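Local coordinates for serine--tRNA ligase (Pyrococcus horikoshii, PDB 2DQ0), which attaches serine to tRNA(Ser), and probably also to tRNA(Sec), after activating the amino acid with ATP, at residues 125-139 against 145-159. Residues are numbered along the deposited sequence; the frame is centred on the assembly and turned at random.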
ATOM      1  N   PRO A 125      18.342 -29.356   3.791  1.00 58.07           N
ATOM      2  CA  PRO A 125      16.960 -29.864   3.743  1.00 54.89           C
ATOM      3  C   PRO A 125      16.826 -30.742   4.976  1.00 56.37           C
ATOM      4  O   PRO A 125      17.746 -31.492   5.280  1.00 58.48           O
ATOM      5  CB  PRO A 125      16.927 -30.690   2.456  1.00 51.72           C
ATOM      6  CG  PRO A 125      18.019 -30.090   1.620  1.00 53.89           C
ATOM      7  CD  PRO A 125      19.117 -29.828   2.633  1.00 49.75           C
ATOM      8  N   ILE A 126      15.704 -30.663   5.683  1.00 56.85           N
ATOM      9  CA  ILE A 126      15.546 -31.455   6.899  1.00 50.27           C
ATOM     10  C   ILE A 126      14.231 -32.185   6.965  1.00 53.34           C
ATOM     11  O   ILE A 126      13.980 -32.940   7.893  1.00 60.05           O
ATOM     12  CB  ILE A 126      15.636 -30.564   8.159  1.00 49.16           C
ATOM     13  CG1 ILE A 126      14.544 -29.490   8.115  1.00 47.03           C
ATOM     14  CG2 ILE A 126      17.014 -29.910   8.259  1.00 46.36           C
ATOM     15  CD1 ILE A 126      14.503 -28.630   9.348  1.00 47.77           C
ATOM     16  N   ARG A 127      13.390 -31.977   5.970  1.00 55.18           N
ATOM     17  CA  ARG A 127      12.078 -32.590   5.980  1.00 52.48           C
ATOM     18  C   ARG A 127      11.442 -32.472   4.586  1.00 53.87           C
ATOM     19  O   ARG A 127      11.662 -31.496   3.872  1.00 55.22           O
ATOM     20  CB  ARG A 127      11.242 -31.883   7.066  1.00 48.40           C
ATOM     21  CG  ARG A 127       9.806 -32.332   7.169  1.00 56.59           C
ATOM     22  CD  ARG A 127       9.196 -32.125   8.567  1.00 68.42           C
ATOM     23  NE  ARG A 127       9.041 -30.745   9.060  1.00 62.56           N
ATOM     24  CZ  ARG A 127      10.011 -30.014   9.613  1.00 61.29           C
ATOM     25  NH1 ARG A 127      11.230 -30.501   9.736  1.00 63.17           N
ATOM     26  NH2 ARG A 127       9.749 -28.813  10.107  1.00 59.49           N
ATOM     27  N   PHE A 128      10.679 -33.480   4.187  1.00 52.13           N
ATOM     28  CA  PHE A 128      10.031 -33.466   2.888  1.00 50.79           C
ATOM     29  C   PHE A 128       8.607 -33.949   3.030  1.00 55.87           C
ATOM     30  O   PHE A 128       8.328 -34.796   3.869  1.00 55.05           O
ATOM     31  CB  PHE A 128      10.749 -34.391   1.912  1.00 44.35           C
ATOM     32  CG  PHE A 128      12.185 -34.056   1.704  1.00 47.26           C
ATOM     33  CD1 PHE A 128      13.155 -34.545   2.569  1.00 39.49           C
ATOM     34  CD2 PHE A 128      12.576 -33.279   0.613  1.00 44.62           C
ATOM     35  CE1 PHE A 128      14.494 -34.272   2.354  1.00 50.71           C
ATOM     36  CE2 PHE A 128      13.911 -32.997   0.383  1.00 50.43           C
ATOM     37  CZ  PHE A 128      14.880 -33.495   1.254  1.00 52.34           C
ATOM     38  N   TRP A 129       7.708 -33.440   2.193  1.00 56.54           N
ATOM     39  CA  TRP A 129       6.315 -33.849   2.273  1.00 52.70           C
ATOM     40  C   TRP A 129       5.672 -33.877   0.886  1.00 51.15           C
ATOM     41  O   TRP A 129       5.998 -33.048   0.046  1.00 58.84           O
ATOM     42  CB  TRP A 129       5.559 -32.869   3.190  1.00 53.09           C
ATOM     43  CG  TRP A 129       4.116 -33.233   3.392  1.00 61.41           C
ATOM     44  CD1 TRP A 129       3.600 -34.055   4.359  1.00 59.87           C
ATOM     45  CD2 TRP A 129       3.030 -32.933   2.504  1.00 60.24           C
ATOM     46  NE1 TRP A 129       2.266 -34.297   4.116  1.00 60.58           N
ATOM     47  CE2 TRP A 129       1.891 -33.623   2.984  1.00 57.28           C
ATOM     48  CE3 TRP A 129       2.912 -32.156   1.343  1.00 55.22           C
ATOM     49  CZ2 TRP A 129       0.654 -33.561   2.342  1.00 58.03           C
ATOM     50  CZ3 TRP A 129       1.675 -32.097   0.703  1.00 56.74           C
ATOM     51  CH2 TRP A 129       0.567 -32.797   1.206  1.00 57.48           C
ATOM     52  N   GLY A 130       4.776 -34.835   0.641  1.00 50.57           N
ATOM     53  CA  GLY A 130       4.059 -34.896  -0.632  1.00 47.75           C
ATOM     54  C   GLY A 130       4.588 -35.712  -1.802  1.00 53.22           C
ATOM     55  O   GLY A 130       5.700 -36.245  -1.763  1.00 57.59           O
ATOM     56  N   LYS A 131       3.775 -35.805  -2.854  1.00 56.70           N
ATOM     57  CA  LYS A 131       4.137 -36.555  -4.062  1.00 56.81           C
ATOM     58  C   LYS A 131       4.278 -35.615  -5.251  1.00 54.10           C
ATOM     59  O   LYS A 131       3.297 -35.229  -5.892  1.00 50.95           O
ATOM     60  CB  LYS A 131       3.079 -37.610  -4.376  1.00 49.92           C
ATOM     61  CG  LYS A 131       3.316 -38.372  -5.669  1.00 65.40           C
ATOM     62  CD  LYS A 131       2.308 -39.505  -5.794  1.00 72.97           C
ATOM     63  CE  LYS A 131       2.540 -40.371  -7.021  1.00 81.11           C
ATOM     64  NZ  LYS A 131       1.483 -41.426  -7.154  1.00 85.27           N
ATOM     65  N   ALA A 132       5.526 -35.267  -5.531  1.00 49.53           N
ATOM     66  CA  ALA A 132       5.865 -34.361  -6.609  1.00 48.96           C
ATOM     67  C   ALA A 132       5.606 -34.910  -7.991  1.00 52.04           C
ATOM     68  O   ALA A 132       5.832 -36.085  -8.273  1.00 55.00           O
ATOM     69  CB  ALA A 132       7.330 -33.952  -6.497  1.00 48.98           C
ATOM     70  N   ARG A 133       5.127 -34.033  -8.857  1.00 55.73           N
ATOM     71  CA  ARG A 133       4.882 -34.398 -10.232  1.00 50.57           C
ATOM     72  C   ARG A 133       6.066 -33.800 -10.985  1.00 50.10           C
ATOM     73  O   ARG A 133       6.173 -32.593 -11.132  1.00 57.59           O
ATOM     74  CB  ARG A 133       3.555 -33.816 -10.687  1.00 42.26           C
ATOM     75  CG  ARG A 133       2.390 -34.304  -9.808  1.00 49.78           C
ATOM     76  CD  ARG A 133       1.071 -33.565 -10.084  1.00 43.29           C
ATOM     77  NE  ARG A 133       0.619 -33.700 -11.462  1.00 38.34           N
ATOM     78  CZ  ARG A 133      -0.115 -32.784 -12.090  1.00 52.38           C
ATOM     79  NH1 ARG A 133      -0.476 -31.671 -11.458  1.00 45.52           N
ATOM     80  NH2 ARG A 133      -0.480 -32.968 -13.357  1.00 39.01           N
ATOM     81  N   VAL A 134       6.970 -34.671 -11.423  1.00 50.23           N
ATOM     82  CA  VAL A 134       8.181 -34.290 -12.135  1.00 44.39           C
ATOM     83  C   VAL A 134       8.180 -34.603 -13.631  1.00 47.48           C
ATOM     84  O   VAL A 134       7.788 -35.687 -14.064  1.00 51.06           O
ATOM     85  CB  VAL A 134       9.422 -35.010 -11.524  1.00 46.24           C
ATOM     86  CG1 VAL A 134      10.716 -34.481 -12.162  1.00 38.55           C
ATOM     87  CG2 VAL A 134       9.436 -34.843  -9.995  1.00 41.51           C
ATOM     88  N   TRP A 135       8.640 -33.639 -14.416  1.00 50.04           N
ATOM     89  CA  TRP A 135       8.770 -33.811 -15.860  1.00 49.79           C
ATOM     90  C   TRP A 135       9.967 -34.727 -16.104  1.00 52.98           C
ATOM     91  O   TRP A 135      10.985 -34.612 -15.408  1.00 46.84           O
ATOM     92  CB  TRP A 135       9.068 -32.483 -16.516  1.00 44.20           C
ATOM     93  CG  TRP A 135       9.314 -32.572 -17.984  1.00 50.78           C
ATOM     94  CD1 TRP A 135       8.536 -33.219 -18.919  1.00 43.52           C
ATOM     95  CD2 TRP A 135      10.311 -31.856 -18.716  1.00 40.94           C
ATOM     96  NE1 TRP A 135       8.987 -32.928 -20.189  1.00 42.19           N
ATOM     97  CE2 TRP A 135      10.073 -32.094 -20.095  1.00 48.76           C
ATOM     98  CE3 TRP A 135      11.379 -31.024 -18.345  1.00 48.95           C
ATOM     99  CZ2 TRP A 135      10.874 -31.522 -21.114  1.00 52.52           C
ATOM    100  CZ3 TRP A 135      12.182 -30.448 -19.361  1.00 51.41           C
ATOM    101  CH2 TRP A 135      11.916 -30.704 -20.728  1.00 47.34           C
ATOM    102  N   LYS A 136       9.862 -35.615 -17.093  1.00 55.63           N
ATOM    103  CA  LYS A 136      10.966 -36.529 -17.394  1.00 55.49           C
ATOM    104  C   LYS A 136      12.297 -35.766 -17.487  1.00 51.90           C
ATOM    105  O   LYS A 136      13.319 -36.279 -17.045  1.00 48.85           O
ATOM    106  CB  LYS A 136      10.702 -37.302 -18.701  1.00 51.97           C
ATOM    107  CG  LYS A 136      11.812 -38.298 -19.077  1.00 49.02           C
ATOM    108  CD  LYS A 136      11.470 -39.019 -20.369  1.00 45.77           C
ATOM    109  CE  LYS A 136      12.611 -39.901 -20.837  1.00 59.68           C
ATOM    110  NZ  LYS A 136      12.466 -40.329 -22.268  1.00 63.33           N
ATOM    111  N   GLY A 137      12.253 -34.536 -18.011  1.00 47.55           N
ATOM    112  CA  GLY A 137      13.445 -33.716 -18.174  1.00 45.61           C
ATOM    113  C   GLY A 137      14.037 -33.008 -16.959  1.00 50.69           C
ATOM    114  O   GLY A 137      15.048 -32.311 -17.080  1.00 48.59           O
ATOM    115  N   HIS A 138      13.432 -33.186 -15.788  1.00 54.42           N
ATOM    116  CA  HIS A 138      13.912 -32.546 -14.552  1.00 54.33           C
ATOM    117  C   HIS A 138      14.261 -33.596 -13.505  1.00 54.78           C
ATOM    118  O   HIS A 138      14.618 -33.278 -12.380  1.00 56.61           O
ATOM    119  CB  HIS A 138      12.818 -31.631 -13.984  1.00 51.78           C
ATOM    120  CG  HIS A 138      12.575 -30.394 -14.792  1.00 52.26           C
ATOM    121  ND1 HIS A 138      11.312 -29.886 -15.006  1.00 52.40           N
ATOM    122  CD2 HIS A 138      13.432 -29.551 -15.420  1.00 46.66           C
ATOM    123  CE1 HIS A 138      11.402 -28.784 -15.735  1.00 48.55           C
ATOM    124  NE2 HIS A 138      12.677 -28.560 -16.001  1.00 53.15           N
ATOM    125  N   LEU A 139      14.141 -34.854 -13.901  1.00 58.10           N
ATOM    126  CA  LEU A 139      14.375 -35.998 -13.041  1.00 57.21           C
ATOM    127  C   LEU A 139      15.660 -35.990 -12.215  1.00 62.56           C
ATOM    128  O   LEU A 139      15.644 -36.328 -11.020  1.00 58.78           O
ATOM    129  CB  LEU A 139      14.299 -37.263 -13.896  1.00 59.36           C
ATOM    130  CG  LEU A 139      14.223 -38.654 -13.255  1.00 55.83           C
ATOM    131  CD1 LEU A 139      15.606 -39.120 -12.905  1.00 60.25           C
ATOM    132  CD2 LEU A 139      13.297 -38.635 -12.055  1.00 56.28           C
ATOM    133  N   GLN A 145      17.856 -32.625  -5.509  1.00 58.09           N
ATOM    134  CA  GLN A 145      17.263 -31.691  -4.574  1.00 52.21           C
ATOM    135  C   GLN A 145      16.427 -32.377  -3.488  1.00 55.17           C
ATOM    136  O   GLN A 145      16.336 -31.898  -2.348  1.00 48.17           O
ATOM    137  CB  GLN A 145      16.436 -30.677  -5.358  1.00 57.05           C
ATOM    138  CG  GLN A 145      17.271 -29.756  -6.247  1.00 62.32           C
ATOM    139  CD  GLN A 145      18.096 -28.748  -5.445  1.00 75.82           C
ATOM    140  OE1 GLN A 145      19.289 -28.966  -5.142  1.00 68.22           O
ATOM    141  NE2 GLN A 145      17.453 -27.638  -5.080  1.00 71.95           N
ATOM    142  N   SER A 146      15.821 -33.507  -3.830  1.00 50.05           N
ATOM    143  CA  SER A 146      15.009 -34.223  -2.855  1.00 53.97           C
ATOM    144  C   SER A 146      15.837 -35.241  -2.076  1.00 56.90           C
ATOM    145  O   SER A 146      15.382 -35.773  -1.070  1.00 58.77           O
ATOM    146  CB  SER A 146      13.841 -34.926  -3.547  1.00 51.27           C
ATOM    147  OG  SER A 146      14.288 -35.666  -4.676  1.00 58.61           O
ATOM    148  N   GLN A 147      17.055 -35.506  -2.535  1.00 54.13           N
ATOM    149  CA  GLN A 147      17.912 -36.471  -1.858  1.00 60.06           C
ATOM    150  C   GLN A 147      17.225 -37.837  -1.841  1.00 62.11           C
ATOM    151  O   GLN A 147      17.383 -38.600  -0.885  1.00 65.09           O
ATOM    152  CB  GLN A 147      18.170 -36.059  -0.405  1.00 61.48           C
ATOM    153  CG  GLN A 147      18.588 -34.621  -0.148  1.00 66.29           C
ATOM    154  CD  GLN A 147      18.724 -34.331   1.346  1.00 68.80           C
ATOM    155  OE1 GLN A 147      17.857 -34.692   2.144  1.00 75.89           O
ATOM    156  NE2 GLN A 147      19.805 -33.675   1.727  1.00 70.47           N
ATOM    157  N   GLY A 148      16.442 -38.129  -2.875  1.00 59.67           N
ATOM    158  CA  GLY A 148      15.748 -39.407  -2.942  1.00 56.01           C
ATOM    159  C   GLY A 148      14.792 -39.669  -1.792  1.00 59.91           C
ATOM    160  O   GLY A 148      14.140 -40.716  -1.737  1.00 59.12           O
ATOM    161  N   LYS A 149      14.689 -38.705  -0.885  1.00 58.86           N
ATOM    162  CA  LYS A 149      13.826 -38.817   0.277  1.00 55.71           C
ATOM    163  C   LYS A 149      12.382 -38.359   0.045  1.00 58.40           C
ATOM    164  O   LYS A 149      11.633 -38.223   1.001  1.00 60.41           O
ATOM    165  CB  LYS A 149      14.426 -38.009   1.428  1.00 57.32           C
ATOM    166  CG  LYS A 149      15.864 -38.395   1.814  1.00 67.16           C
ATOM    167  CD  LYS A 149      16.355 -37.564   3.007  1.00 75.38           C
ATOM    168  CE  LYS A 149      17.704 -38.043   3.575  1.00 81.68           C
ATOM    169  NZ  LYS A 149      18.887 -37.832   2.681  1.00 76.27           N
ATOM    170  N   MET A 150      11.976 -38.139  -1.203  1.00 59.81           N
ATOM    171  CA  MET A 150      10.615 -37.664  -1.467  1.00 57.72           C
ATOM    172  C   MET A 150       9.892 -38.464  -2.549  1.00 64.03           C
ATOM    173  O   MET A 150      10.452 -38.733  -3.615  1.00 61.76           O
ATOM    174  CB  MET A 150      10.661 -36.170  -1.853  1.00 58.53           C
ATOM    175  CG  MET A 150       9.349 -35.566  -2.368  1.00 56.28           C
ATOM    176  SD  MET A 150       9.470 -33.770  -2.667  1.00 59.47           S
ATOM    177  CE  MET A 150       7.891 -33.267  -2.262  1.00 54.79           C
ATOM    178  N   GLU A 151       8.638 -38.829  -2.279  1.00 66.34           N
ATOM    179  CA  GLU A 151       7.864 -39.603  -3.237  1.00 66.86           C
ATOM    180  C   GLU A 151       7.587 -38.752  -4.462  1.00 66.55           C
ATOM    181  O   GLU A 151       7.557 -37.526  -4.360  1.00 72.85           O
ATOM    182  CB  GLU A 151       6.561 -40.099  -2.599  1.00 73.40           C
ATOM    183  CG  GLU A 151       5.948 -41.273  -3.354  1.00 95.23           C
ATOM    184  CD  GLU A 151       7.006 -42.305  -3.778  1.00110.68           C
ATOM    185  OE1 GLU A 151       7.621 -42.927  -2.883  1.00117.70           O
ATOM    186  OE2 GLU A 151       7.236 -42.487  -5.003  1.00110.64           O
ATOM    187  N   TYR A 152       7.397 -39.382  -5.622  1.00 59.89           N
ATOM    188  CA  TYR A 152       7.146 -38.611  -6.836  1.00 56.04           C
ATOM    189  C   TYR A 152       6.602 -39.402  -8.003  1.00 56.43           C
ATOM    190  O   TYR A 152       6.832 -40.590  -8.132  1.00 59.01           O
ATOM    191  CB  TYR A 152       8.424 -37.910  -7.284  1.00 54.89           C
ATOM    192  CG  TYR A 152       9.461 -38.855  -7.827  1.00 64.96           C
ATOM    193  CD1 TYR A 152       9.573 -39.097  -9.201  1.00 69.09           C
ATOM    194  CD2 TYR A 152      10.342 -39.509  -6.970  1.00 68.53           C
ATOM    195  CE1 TYR A 152      10.552 -39.962  -9.704  1.00 68.47           C
ATOM    196  CE2 TYR A 152      11.318 -40.372  -7.461  1.00 66.65           C
ATOM    197  CZ  TYR A 152      11.422 -40.588  -8.822  1.00 68.52           C
ATOM    198  OH  TYR A 152      12.433 -41.391  -9.283  1.00 71.15           O
ATOM    199  N   GLU A 153       5.904 -38.701  -8.877  1.00 61.29           N
ATOM    200  CA  GLU A 153       5.296 -39.288 -10.051  1.00 59.65           C
ATOM    201  C   GLU A 153       5.924 -38.612 -11.268  1.00 61.51           C
ATOM    202  O   GLU A 153       6.149 -37.407 -11.261  1.00 58.34           O
ATOM    203  CB  GLU A 153       3.795 -39.019  -9.985  1.00 66.72           C
ATOM    204  CG  GLU A 153       2.969 -39.505 -11.138  1.00 81.30           C
ATOM    205  CD  GLU A 153       1.487 -39.269 -10.888  1.00 96.19           C
ATOM    206  OE1 GLU A 153       0.900 -39.982 -10.032  1.00 96.93           O
ATOM    207  OE2 GLU A 153       0.918 -38.361 -11.538  1.00 97.27           O
ATOM    208  N   ILE A 154       6.236 -39.389 -12.299  1.00 61.71           N
ATOM    209  CA  ILE A 154       6.832 -38.841 -13.505  1.00 54.29           C
ATOM    210  C   ILE A 154       5.718 -38.413 -14.426  1.00 61.77           C
ATOM    211  O   ILE A 154       4.731 -39.130 -14.590  1.00 59.90           O
ATOM    212  CB  ILE A 154       7.685 -39.874 -14.242  1.00 53.39           C
ATOM    213  CG1 ILE A 154       8.906 -40.225 -13.399  1.00 59.87           C
ATOM    214  CG2 ILE A 154       8.089 -39.339 -15.621  1.00 46.04           C
ATOM    215  CD1 ILE A 154       9.778 -39.040 -13.069  1.00 72.15           C
ATOM    216  N   LEU A 155       5.872 -37.236 -15.022  1.00 66.54           N
ATOM    217  CA  LEU A 155       4.860 -36.718 -15.920  1.00 65.90           C
ATOM    218  C   LEU A 155       5.266 -36.915 -17.354  1.00 73.30           C
ATOM    219  O   LEU A 155       6.446 -36.716 -17.726  1.00 65.59           O
ATOM    220  CB  LEU A 155       4.635 -35.230 -15.694  1.00 64.30           C
ATOM    221  CG  LEU A 155       4.052 -34.740 -14.375  1.00 71.09           C
ATOM    222  CD1 LEU A 155       4.276 -33.222 -14.282  1.00 66.65           C
ATOM    223  CD2 LEU A 155       2.580 -35.102 -14.278  1.00 56.15           C
ATOM    224  N   GLU A 156       4.263 -37.285 -18.150  1.00 72.12           N
ATOM    225  CA  GLU A 156       4.415 -37.503 -19.579  1.00 78.78           C
ATOM    226  C   GLU A 156       4.765 -36.174 -20.253  1.00 77.90           C
ATOM    227  O   GLU A 156       5.919 -35.917 -20.652  1.00 73.88           O
ATOM    228  CB  GLU A 156       3.099 -38.012 -20.182  1.00 81.96           C
ATOM    229  CG  GLU A 156       2.557 -39.326 -19.629  1.00 94.12           C
ATOM    230  CD  GLU A 156       1.522 -39.139 -18.525  1.00102.05           C
ATOM    231  OE1 GLU A 156       0.691 -40.060 -18.337  1.00101.19           O
ATOM    232  OE2 GLU A 156       1.544 -38.085 -17.844  1.00102.44           O
ATOM    233  N   TRP A 157       3.727 -35.349 -20.373  1.00 72.22           N
ATOM    234  CA  TRP A 157       3.791 -34.030 -20.984  1.00 63.09           C
ATOM    235  C   TRP A 157       4.634 -33.069 -20.167  1.00 57.78           C
ATOM    236  O   TRP A 157       4.925 -33.312 -18.993  1.00 52.79           O
ATOM    237  CB  TRP A 157       2.375 -33.483 -21.117  1.00 67.36           C
ATOM    238  CG  TRP A 157       1.564 -33.669 -19.871  1.00 71.10           C
ATOM    239  CD1 TRP A 157       1.077 -34.842 -19.376  1.00 74.27           C
ATOM    240  CD2 TRP A 157       1.169 -32.653 -18.951  1.00 72.63           C
ATOM    241  NE1 TRP A 157       0.399 -34.623 -18.200  1.00 72.38           N
ATOM    242  CE2 TRP A 157       0.440 -33.285 -17.916  1.00 74.07           C
ATOM    243  CE3 TRP A 157       1.360 -31.270 -18.897  1.00 71.62           C
ATOM    244  CZ2 TRP A 157      -0.098 -32.581 -16.844  1.00 76.04           C
ATOM    245  CZ3 TRP A 157       0.828 -30.571 -17.835  1.00 82.59           C
ATOM    246  CH2 TRP A 157       0.104 -31.229 -16.817  1.00 83.83           C
ATOM    247  N   LYS A 158       5.029 -31.965 -20.784  1.00 54.00           N
ATOM    248  CA  LYS A 158       5.830 -30.991 -20.057  1.00 55.59           C
ATOM    249  C   LYS A 158       4.947 -29.984 -19.299  1.00 50.89           C
ATOM    250  O   LYS A 158       4.142 -29.277 -19.890  1.00 45.04           O
ATOM    251  CB  LYS A 158       6.773 -30.255 -21.010  1.00 48.10           C
ATOM    252  CG  LYS A 158       7.790 -29.447 -20.261  1.00 44.53           C
ATOM    253  CD  LYS A 158       8.759 -28.754 -21.177  1.00 44.73           C
ATOM    254  CE  LYS A 158       9.717 -27.906 -20.342  1.00 50.71           C
ATOM    255  NZ  LYS A 158      10.636 -27.066 -21.155  1.00 55.66           N
ATOM    256  N   PRO A 159       5.073 -29.936 -17.969  1.00 52.72           N
ATOM    257  CA  PRO A 159       4.267 -29.001 -17.170  1.00 49.18           C
ATOM    258  C   PRO A 159       4.658 -27.544 -17.453  1.00 49.77           C
ATOM    259  O   PRO A 159       5.839 -27.228 -17.602  1.00 47.11           O
ATOM    260  CB  PRO A 159       4.569 -29.428 -15.737  1.00 48.35           C
ATOM    261  CG  PRO A 159       5.987 -29.957 -15.833  1.00 50.77           C
ATOM    262  CD  PRO A 159       5.943 -30.764 -17.112  1.00 50.38           C
TER
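F128 lays one ring face against S146 O, while Q147 OE1 meets the ring edge at CZ; the amide plane stands 47° from the ring. K131, its chain extended, crosses E153 obliquely in a weak salt bridge, NZ to OE1 3.3 Å. From A132 onward the backbones run parallel: A132 N donates a hydrogen bond to E151 O, E153 N to A132 O at 2.7 Å, V134 N to E153 O and L155 N to V134 O. A132 CB meets Y152 CB. On the other face R133 packs CB on L155 CD1, and its guanidinium, hydrogen-bonded to N420 O and Q422 O, brings NH2 to W157 CZ2. V134 CG2 also meets Y152 CB. The W135 chi1 of 176° turns the indole away from its own backbone N and lays it along K158, whose CG makes a CH-pi contact over the five-membered ring and whose NZ adds an off-centre cation-pi contact; P159 CD rests on W135 CB, 3.6 Å away. A serine in place of W135 would probably leave the K158 chain without its aromatic surface and free to swing. L139 CD2 reaches I154 CD1 at 3.7 Å. Strands 132-135 and 152-155 form a two-stranded parallel sheet, linked by helix 139-146 in a beta-alpha-beta crossover and packed through A132 and V134 on W361 of the large mixed sheet of the class II synthetase fold.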